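Alkaline phosphatase (PDB 2W5V) probably hydrolyses phosphate monoesters as a zinc- and magnesium-dependent alkaline phosphatase of a cold-living Antarctic bacterium. Local coordinates at residues P34-I38 and D291-I297; A155-T159 and K181-L187; D162-F166 and R209-F213. The protein carries 1 engineered substitution. All blocks are in the same frame, centred on the assembly; numbering follows the deposited sequence.

Contact 1 of 3, residues P34-I38 and D291-I297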
loop_
_atom_site.group_PDB
_atom_site.type_symbol
_atom_site.label_atom_id
_atom_site.label_comp_id
_atom_site.label_asym_id
_atom_site.label_seq_id
_atom_site.Cartn_x
_atom_site.Cartn_y
_atom_site.Cartn_z
ATOM N N PRO B 34 1.983 24.731 6.674
ATOM C CA PRO B 34 3.396 24.473 6.974
ATOM C C PRO B 34 4.271 25.609 6.475
ATOM O O PRO B 34 4.012 26.143 5.396
ATOM C CB PRO B 34 3.721 23.220 6.153
ATOM C CG PRO B 34 2.551 22.985 5.245
ATOM C CD PRO B 34 1.529 24.049 5.452
ATOM N N LYS B 35 5.291 25.964 7.243
ATOM C CA LYS B 35 6.287 26.929 6.791
ATOM C C LYS B 35 7.322 26.243 5.906
ATOM O O LYS B 35 7.737 26.780 4.874
ATOM C CB LYS B 35 6.972 27.567 7.995
ATOM C CG LYS B 35 8.194 28.425 7.662
ATOM C CD LYS B 35 8.774 29.049 8.933
ATOM C CE LYS B 35 9.930 29.986 8.626
ATOM N NZ LYS B 35 10.331 30.792 9.814
ATOM N N ASN B 36 7.723 25.044 6.316
ATOM C CA ASN B 36 8.735 24.258 5.621
ATOM C C ASN B 36 8.163 22.964 5.061
ATOM O O ASN B 36 7.180 22.434 5.575
ATOM C CB ASN B 36 9.864 23.896 6.586
ATOM C CG ASN B 36 10.367 25.086 7.374
ATOM O OD1 ASN B 36 10.805 26.077 6.801
ATOM N ND2 ASN B 36 10.325 24.983 8.700
ATOM N N VAL B 37 8.807 22.440 4.024
ATOM C CA VAL B 37 8.412 21.167 3.441
ATOM C C VAL B 37 9.653 20.311 3.183
ATOM O O VAL B 37 10.645 20.787 2.629
ATOM C CB VAL B 37 7.685 21.368 2.109
ATOM C CG1 VAL B 37 7.322 20.017 1.506
ATOM C CG2 VAL B 37 6.442 22.214 2.302
ATOM N N ILE B 38 9.607 19.060 3.622
ATOM C CA ILE B 38 10.640 18.092 3.287
ATOM C C ILE B 38 9.981 16.954 2.518
ATOM O O ILE B 38 9.064 16.310 3.019
ATOM C CB ILE B 38 11.316 17.534 4.543
ATOM C CG1 ILE B 38 11.959 18.670 5.355
ATOM C CG2 ILE B 38 12.341 16.478 4.155
ATOM C CD1 ILE B 38 12.354 18.266 6.767
ATOM N N ASP B 291 10.334 21.196 15.520
ATOM C CA ASP B 291 10.027 22.462 14.851
ATOM C C ASP B 291 8.545 22.852 14.928
ATOM O O ASP B 291 8.210 24.002 15.231
ATOM C CB ASP B 291 10.471 22.390 13.381
ATOM C CG ASP B 291 10.206 23.680 12.616
ATOM O OD1 ASP B 291 10.896 24.692 12.870
ATOM O OD2 ASP B 291 9.323 23.670 11.731
ATOM N N GLY B 292 7.670 21.899 14.623
ATOM C CA GLY B 292 6.235 22.120 14.672
ATOM C C GLY B 292 5.634 22.861 13.484
ATOM O O GLY B 292 4.413 22.993 13.390
ATOM N N ASN B 293 6.488 23.332 12.577
ATOM C CA ASN B 293 6.056 24.121 11.422
ATOM C C ASN B 293 6.480 23.478 10.113
ATOM O O ASN B 293 6.560 24.151 9.081
ATOM C CB ASN B 293 6.655 25.530 11.479
ATOM C CG ASN B 293 6.118 26.349 12.631
ATOM O OD1 ASN B 293 4.909 26.404 12.855
ATOM N ND2 ASN B 293 7.017 26.999 13.367
ATOM N N THR B 294 6.760 22.180 10.155
ATOM C CA THR B 294 7.333 21.492 9.001
ATOM C C THR B 294 6.486 20.307 8.551
ATOM O O THR B 294 6.107 19.447 9.358
ATOM C CB THR B 294 8.760 20.986 9.315
ATOM O OG1 THR B 294 9.593 22.099 9.663
ATOM C CG2 THR B 294 9.362 20.255 8.119
ATOM N N LEU B 295 6.201 20.268 7.257
ATOM C CA LEU B 295 5.478 19.157 6.654
ATOM C C LEU B 295 6.472 18.176 6.048
ATOM O O LEU B 295 7.322 18.555 5.246
ATOM C CB LEU B 295 4.533 19.676 5.571
ATOM C CG LEU B 295 3.946 18.632 4.622
ATOM C CD1 LEU B 295 2.889 17.779 5.337
ATOM C CD2 LEU B 295 3.365 19.296 3.378
ATOM N N VAL B 296 6.372 16.917 6.441
ATOM C CA VAL B 296 7.224 15.881 5.881
ATOM C C VAL B 296 6.379 14.943 5.039
ATOM O O VAL B 296 5.402 14.373 5.525
ATOM C CB VAL B 296 7.906 15.062 6.981
ATOM C CG1 VAL B 296 8.758 13.970 6.363
ATOM C CG2 VAL B 296 8.743 15.963 7.894
ATOM N N ILE B 297 6.761 14.793 3.774
ATOM C CA ILE B 297 6.073 13.904 2.852
ATOM C C ILE B 297 7.037 12.824 2.392
ATOM O O ILE B 297 8.162 13.119 1.991
ATOM C CB ILE B 297 5.582 14.654 1.601
ATOM C CG1 ILE B 297 4.648 15.802 1.995
ATOM C CG2 ILE B 297 4.890 13.687 0.642
ATOM C CD1 ILE B 297 4.603 16.910 0.957
HETATM O O HOH W 1 10.477 26.621 11.245
#

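Contact 2 of 3, residues A155-T159 and K181-L187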
loop_
_atom_site.group_PDB
_atom_site.type_symbol
_atom_site.label_atom_id
_atom_site.label_comp_id
_atom_site.label_asym_id
_atom_site.label_seq_id
_atom_site.Cartn_x
_atom_site.Cartn_y
_atom_site.Cartn_z
ATOM N N ALA B 155 23.816 19.023 -15.641
ATOM C CA ALA B 155 24.833 19.622 -14.782
ATOM C C ALA B 155 24.967 21.123 -15.052
ATOM O O ALA B 155 25.018 21.931 -14.123
ATOM C CB ALA B 155 26.166 18.929 -14.978
ATOM N N MET B 156 25.031 21.499 -16.324
ATOM C CA MET B 156 25.081 22.914 -16.672
ATOM C C MET B 156 23.829 23.653 -16.185
ATOM O O MET B 156 23.921 24.807 -15.768
ATOM C CB MET B 156 25.244 23.104 -18.183
ATOM C CG MET B 156 25.363 24.561 -18.594
ATOM S SD MET B 156 26.972 25.252 -18.145
ATOM C CE MET B 156 28.052 24.267 -19.181
ATOM N N ASP B 157 22.667 22.996 -16.248
ATOM C CA ASP B 157 21.422 23.586 -15.743
ATOM C C ASP B 157 21.509 23.914 -14.248
ATOM O O ASP B 157 20.904 24.883 -13.778
ATOM C CB ASP B 157 20.230 22.650 -15.984
ATOM C CG ASP B 157 19.807 22.591 -17.446
ATOM O OD1 ASP B 157 20.214 23.472 -18.242
ATOM O OD2 ASP B 157 19.050 21.659 -17.799
ATOM N N MET B 158 22.247 23.097 -13.504
ATOM C CA MET B 158 22.434 23.345 -12.076
ATOM C C MET B 158 22.971 24.753 -11.846
ATOM O O MET B 158 22.542 25.456 -10.930
ATOM C CB MET B 158 23.383 22.306 -11.461
ATOM C CG MET B 158 23.770 22.580 -10.001
ATOM S SD MET B 158 22.394 22.313 -8.868
ATOM C CE MET B 158 22.432 20.527 -8.720
ATOM N N THR B 159 23.903 25.170 -12.694
ATOM C CA THR B 159 24.539 26.471 -12.541
ATOM C C THR B 159 23.570 27.626 -12.793
ATOM O O THR B 159 23.868 28.771 -12.454
ATOM C CB THR B 159 25.774 26.618 -13.470
ATOM O OG1 THR B 159 25.345 26.935 -14.804
ATOM C CG2 THR B 159 26.589 25.326 -13.474
ATOM N N LYS B 181 34.348 21.141 -20.954
ATOM C CA LYS B 181 34.082 22.351 -20.175
ATOM C C LYS B 181 34.217 22.101 -18.672
ATOM O O LYS B 181 33.858 21.026 -18.183
ATOM C CB LYS B 181 32.671 22.865 -20.449
ATOM C CG LYS B 181 32.454 23.450 -21.820
ATOM C CD LYS B 181 31.033 23.974 -21.939
ATOM C CE LYS B 181 30.807 24.689 -23.264
ATOM N NZ LYS B 181 29.440 25.276 -23.334
ATOM N N ASP B 182 34.718 23.097 -17.941
ATOM C CA ASP B 182 34.788 23.017 -16.480
ATOM C C ASP B 182 33.574 23.686 -15.859
ATOM O O ASP B 182 33.564 24.898 -15.650
ATOM C CB ASP B 182 36.062 23.671 -15.935
ATOM C CG ASP B 182 36.099 23.695 -14.406
ATOM O OD1 ASP B 182 35.170 23.143 -13.772
ATOM O OD2 ASP B 182 37.058 24.262 -13.836
ATOM N N VAL B 183 32.553 22.893 -15.555
ATOM C CA VAL B 183 31.299 23.438 -15.051
ATOM C C VAL B 183 31.379 23.729 -13.555
ATOM O O VAL B 183 30.633 24.554 -13.027
ATOM C CB VAL B 183 30.123 22.493 -15.353
ATOM C CG1 VAL B 183 28.834 23.071 -14.823
ATOM C CG2 VAL B 183 30.024 22.257 -16.852
ATOM N N LEU B 184 32.297 23.049 -12.879
ATOM C CA LEU B 184 32.549 23.301 -11.474
ATOM C C LEU B 184 32.861 24.782 -11.279
ATOM O O LEU B 184 32.316 25.433 -10.385
ATOM C CB LEU B 184 33.739 22.464 -11.003
ATOM C CG LEU B 184 33.595 21.768 -9.652
ATOM C CD1 LEU B 184 34.956 21.630 -9.004
ATOM C CD2 LEU B 184 32.643 22.526 -8.746
ATOM N N ALA B 185 33.745 25.306 -12.131
ATOM C CA ALA B 185 34.151 26.707 -12.069
ATOM C C ALA B 185 32.958 27.629 -12.297
ATOM O O ALA B 185 32.849 28.686 -11.677
ATOM C CB ALA B 185 35.252 26.992 -13.092
ATOM N N ILE B 186 32.064 27.219 -13.188
ATOM C CA ILE B 186 30.845 27.975 -13.446
ATOM C C ILE B 186 29.923 27.951 -12.222
ATOM O O ILE B 186 29.314 28.963 -11.878
ATOM C CB ILE B 186 30.104 27.442 -14.695
ATOM C CG1 ILE B 186 31.039 27.452 -15.908
ATOM C CG2 ILE B 186 28.856 28.265 -14.969
ATOM C CD1 ILE B 186 30.350 27.157 -17.221
ATOM N N LEU B 187 29.832 26.802 -11.559
ATOM C CA LEU B 187 29.068 26.726 -10.316
ATOM C C LEU B 187 29.572 27.744 -9.302
ATOM O O LEU B 187 28.789 28.506 -8.736
ATOM C CB LEU B 187 29.142 25.326 -9.699
ATOM C CG LEU B 187 28.073 24.310 -10.097
ATOM C CD1 LEU B 187 28.339 22.984 -9.406
ATOM C CD2 LEU B 187 26.688 24.828 -9.756
#

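Contact 3 of 3, residues D162-F166 and R209-F213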
loop_
_atom_site.group_PDB
_atom_site.type_symbol
_atom_site.label_atom_id
_atom_site.label_comp_id
_atom_site.label_asym_id
_atom_site.label_seq_id
_atom_site.Cartn_x
_atom_site.Cartn_y
_atom_site.Cartn_z
ATOM N N ASP B 162 17.936 27.738 -9.082
ATOM C CA ASP B 162 17.718 28.557 -7.896
ATOM C C ASP B 162 18.170 27.847 -6.615
ATOM O O ASP B 162 18.105 28.418 -5.526
ATOM C CB ASP B 162 16.237 28.934 -7.793
ATOM C CG ASP B 162 15.778 29.827 -8.936
ATOM O OD1 ASP B 162 16.375 30.917 -9.111
ATOM O OD2 ASP B 162 14.818 29.443 -9.650
ATOM N N LEU B 163 18.629 26.606 -6.753
ATOM C CA LEU B 163 19.048 25.804 -5.605
ATOM C C LEU B 163 20.043 26.533 -4.711
ATOM O O LEU B 163 20.963 27.194 -5.200
ATOM C CB LEU B 163 19.674 24.494 -6.072
ATOM C CG LEU B 163 18.716 23.372 -6.434
ATOM C CD1 LEU B 163 19.516 22.123 -6.760
ATOM C CD2 LEU B 163 17.758 23.130 -5.278
ATOM N N ASP B 164 19.862 26.394 -3.404
ATOM C CA ASP B 164 20.765 26.990 -2.429
ATOM C C ASP B 164 21.706 25.945 -1.845
ATOM O O ASP B 164 22.776 26.276 -1.334
ATOM C CB ASP B 164 19.955 27.623 -1.303
ATOM C CG ASP B 164 19.022 28.716 -1.807
ATOM O OD1 ASP B 164 19.510 29.805 -2.200
ATOM O OD2 ASP B 164 17.795 28.484 -1.806
ATOM N N PHE B 165 21.298 24.681 -1.925
ATOM C CA PHE B 165 22.056 23.583 -1.328
ATOM C C PHE B 165 21.890 22.306 -2.149
ATOM O O PHE B 165 20.798 22.010 -2.624
ATOM C CB PHE B 165 21.548 23.340 0.099
ATOM C CG PHE B 165 22.288 22.255 0.848
ATOM C CD1 PHE B 165 23.294 22.578 1.747
ATOM C CD2 PHE B 165 21.956 20.920 0.672
ATOM C CE1 PHE B 165 23.966 21.581 2.452
ATOM C CE2 PHE B 165 22.625 19.916 1.373
ATOM C CZ PHE B 165 23.628 20.247 2.262
ATOM N N PHE B 166 22.961 21.535 -2.304
ATOM C CA PHE B 166 22.801 20.180 -2.832
ATOM C C PHE B 166 23.912 19.268 -2.345
ATOM O O PHE B 166 24.983 19.734 -1.951
ATOM C CB PHE B 166 22.695 20.168 -4.369
ATOM C CG PHE B 166 23.980 20.528 -5.079
ATOM C CD1 PHE B 166 24.949 19.564 -5.325
ATOM C CD2 PHE B 166 24.208 21.826 -5.509
ATOM C CE1 PHE B 166 26.131 19.892 -5.981
ATOM C CE2 PHE B 166 25.384 22.160 -6.166
ATOM C CZ PHE B 166 26.346 21.189 -6.404
ATOM N N ARG B 209 26.901 31.469 1.045
ATOM C CA ARG B 209 25.611 31.812 0.455
ATOM C C ARG B 209 24.893 30.563 -0.076
ATOM O O ARG B 209 23.692 30.380 0.141
ATOM C CB ARG B 209 25.788 32.852 -0.653
ATOM C CG ARG B 209 24.511 33.202 -1.398
ATOM C CD ARG B 209 23.370 33.590 -0.455
ATOM N NE ARG B 209 22.139 33.903 -1.187
ATOM C CZ ARG B 209 21.175 33.025 -1.466
ATOM N NH1 ARG B 209 21.277 31.756 -1.070
ATOM N NH2 ARG B 209 20.099 33.420 -2.142
ATOM N N LYS B 210 25.629 29.708 -0.778
ATOM C CA LYS B 210 25.085 28.432 -1.232
ATOM C C LYS B 210 26.142 27.364 -1.041
ATOM O O LYS B 210 27.327 27.668 -0.999
ATOM C CB LYS B 210 24.718 28.480 -2.710
ATOM C CG LYS B 210 23.753 29.570 -3.121
ATOM C CD LYS B 210 23.489 29.421 -4.616
ATOM C CE LYS B 210 23.026 30.701 -5.268
ATOM N NZ LYS B 210 23.226 30.605 -6.739
ATOM N N MET B 211 25.720 26.109 -0.965
ATOM C CA MET B 211 26.661 25.036 -0.690
ATOM C C MET B 211 26.373 23.813 -1.541
ATOM O O MET B 211 25.229 23.371 -1.639
ATOM C CB MET B 211 26.609 24.671 0.794
ATOM C CG MET B 211 27.720 23.735 1.219
ATOM S SD MET B 211 29.308 24.560 1.103
ATOM C CE MET B 211 30.418 23.164 0.936
ATOM N N GLY B 212 27.414 23.262 -2.153
ATOM C CA GLY B 212 27.268 22.067 -2.966
ATOM C C GLY B 212 28.284 21.002 -2.587
ATOM O O GLY B 212 29.478 21.285 -2.460
ATOM N N PHE B 213 27.812 19.773 -2.394
ATOM C CA PHE B 213 28.694 18.647 -2.093
ATOM C C PHE B 213 28.655 17.635 -3.237
ATOM O O PHE B 213 27.601 17.049 -3.523
ATOM C CB PHE B 213 28.262 17.949 -0.800
ATOM C CG PHE B 213 28.486 18.761 0.449
ATOM C CD1 PHE B 213 29.688 18.681 1.141
ATOM C CD2 PHE B 213 27.479 19.574 0.953
ATOM C CE1 PHE B 213 29.892 19.414 2.308
ATOM C CE2 PHE B 213 27.673 20.313 2.114
ATOM C CZ PHE B 213 28.882 20.232 2.795
HETATM O O HOH W 2 21.249 28.863 -7.117
#

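Contact 1 of 3, residues P34-I38 and D291-I297
Asn-36 and Thr-294 face each other at the start of two parallel strands. Backbone bonds fix the register: Leu-295 N donates to Asn-36 O, Ile-38 N to Leu-295 O at 2.8 Å, and Ile-297 N to Ile-38 O, each within about 10° of straight. Ahead of the first bridge, Asn-293 O is gripped twice, by Asn-36 N at 170° and by Lys-35 N at a more bent 137°.

The polar side chains continue this order. ND2 of Asn-36 gives a hydrogen to Thr-294 OG1 at 3.1 Å, with the oxygen close to the amide plane. That hydroxyl in turn donates to Asp-291 OD2 at 2.6 Å, while Asn-293 N reaches the same OD2 from the other face of the carboxylate, closing an Asx turn. Water 1 accepts from Asn-36 ND2 and donates to Asp-291 OD1, and Asn-36 OD1 takes the amide of Phe-249, so both ends of the side-chain amide are held.

Apolar contacts lie on both faces. Pro-34 CB lies alongside Leu-295 CB at 3.7 Å, beneath helix 362-371; on the Thr-294 face, Ile-38 CD1 meets Thr-294 CG2 at 3.8 Å.

Helix 267-291 passes through the Asx turn into strand 294-299, which pairs in parallel with strand 36-42 in the central sheet of the alpha/beta alkaline phosphatase fold.

Contact 2 of 3, residues A155-T159 and K181-L187
Met-156 lays its thioether end across Val-183 and Ile-186. Its CG is anti to the backbone N (chi1 -177°), and two further bends, at chi2 and chi3, carry the end toward the other helix: CE comes to 3.7 Å from Val-183 CG2, and SD to 4.0 Å from Ile-186 CD1. The extended chain of Lys-181 passes the same methyl at about a right angle, touching it through CD.

Thr-159 supplies the second point of contact, and its two branches do different work. The hydroxyl turns back to its own helix, where OG1 donates to Met-156 O at 2.7 Å in the carbonyl plane. The chi1 of 80° that allows this bond sets OG1 between the backbone N and the carbonyl carbon and turns CG2 to the partner segment. CG2 then presses on Val-183 CG1 at 3.5 Å, tighter than usual for two carbons, and lies 3.8 Å from Leu-187 CD2. Ile-186 CG2 covers the threonine from another direction, touching both CB and OG1.

Met-158 adds a third patch, its CG resting on Leu-187 CD2 at 3.7 Å. No hydrogen bond joins the two segments; side-chain packing carries the contact. The partner helix is started by Asp-182 at its N-cap, whose OD1 accepts from Ala-185 N at 3.1 Å, the donor standing well above the carboxylate plane.

The last turn or so of helix 151-158 thus meets the beginning of helix 183-188. Phe-174 of the short helix 172-175 packs on Ala-155, Val-183 and Leu-187, while Phe-192 and Ile-194 of strand 192-195 border Leu-187 on the sheet side.

Contact 3 of 3, residues D162-F166 and R209-F213
Asp-164 and Arg-209 form a salt bridge just ahead of two paired strands. The guanidinium comes round to the carboxylate on an arginine chain bent at chi2. NH1 then donates to OD1 at 2.9 Å and 161°, meeting the oxygen on its anti side, 35° out of the carboxylate plane. OD2 is taken by Thr-125 N, so each carboxylate oxygen has its own donor.

Lys-210 runs extended past the neighbouring backbone, its CD 3.4 Å from Leu-163 O. Its ammonium group donates to water 2, which lies beside that same carbonyl, and to Asn-190 O.

Beyond these polar groups the strands pair in parallel, with Met-211 N on Asp-164 O, Phe-166 N on Met-211 O and Phe-213 N on Phe-166 O. Strand 210-214 thereby sits between strands 165-169 and 192-195 toward one end of the large mixed sheet, in a run of parallel strands belonging to the alpha/beta core.

The two phenylalanines of segment 162-166 turn to opposite faces of this sheet. Phe-166 adopts a chi1 of 69°, which folds its ring back over the neighbouring strand; Gly-212 CA lies over the ring centre, 3.7 Å from the centroid and near the ring normal, in a CH-pi contact with no side chain of its own between CA and the ring. In Phe-165, CG anti to the backbone N carries the ring along the sheet to Met-211, whose CB lies 4.0 Å from CD1, and on to the edge of the Phe-213 ring. There Phe-165 CE1 meets Phe-213 CE2 at 3.9 Å, the two rings being set obliquely under helix 230-242.

Contacts 1 and 3 pair strands of the same sheet, their centres 20 Å apart, with strands 124-129 and 249-255 lying between strands 165-169 and 36-42. Contact 2 sits beside contact 3, centres 13 Å apart: Met-158 SD reaches Leu-163 CD1 at 3.6 Å and Phe-166 CD2 at 3.8 Å, and Leu-187 CD1 reaches Phe-166 CZ at 4.0 Å, so both helices touch the Phe-166 ring. Contact 2 includes Asp-157, a magnesium ligand in a structure of this protein, although no ion occupies that site in this chain. Ile-38 lies about 11 Å, side chain to side chain, from the magnesium ligand Glu-254, and Met-158 about 14 Å from a bound magnesium ion.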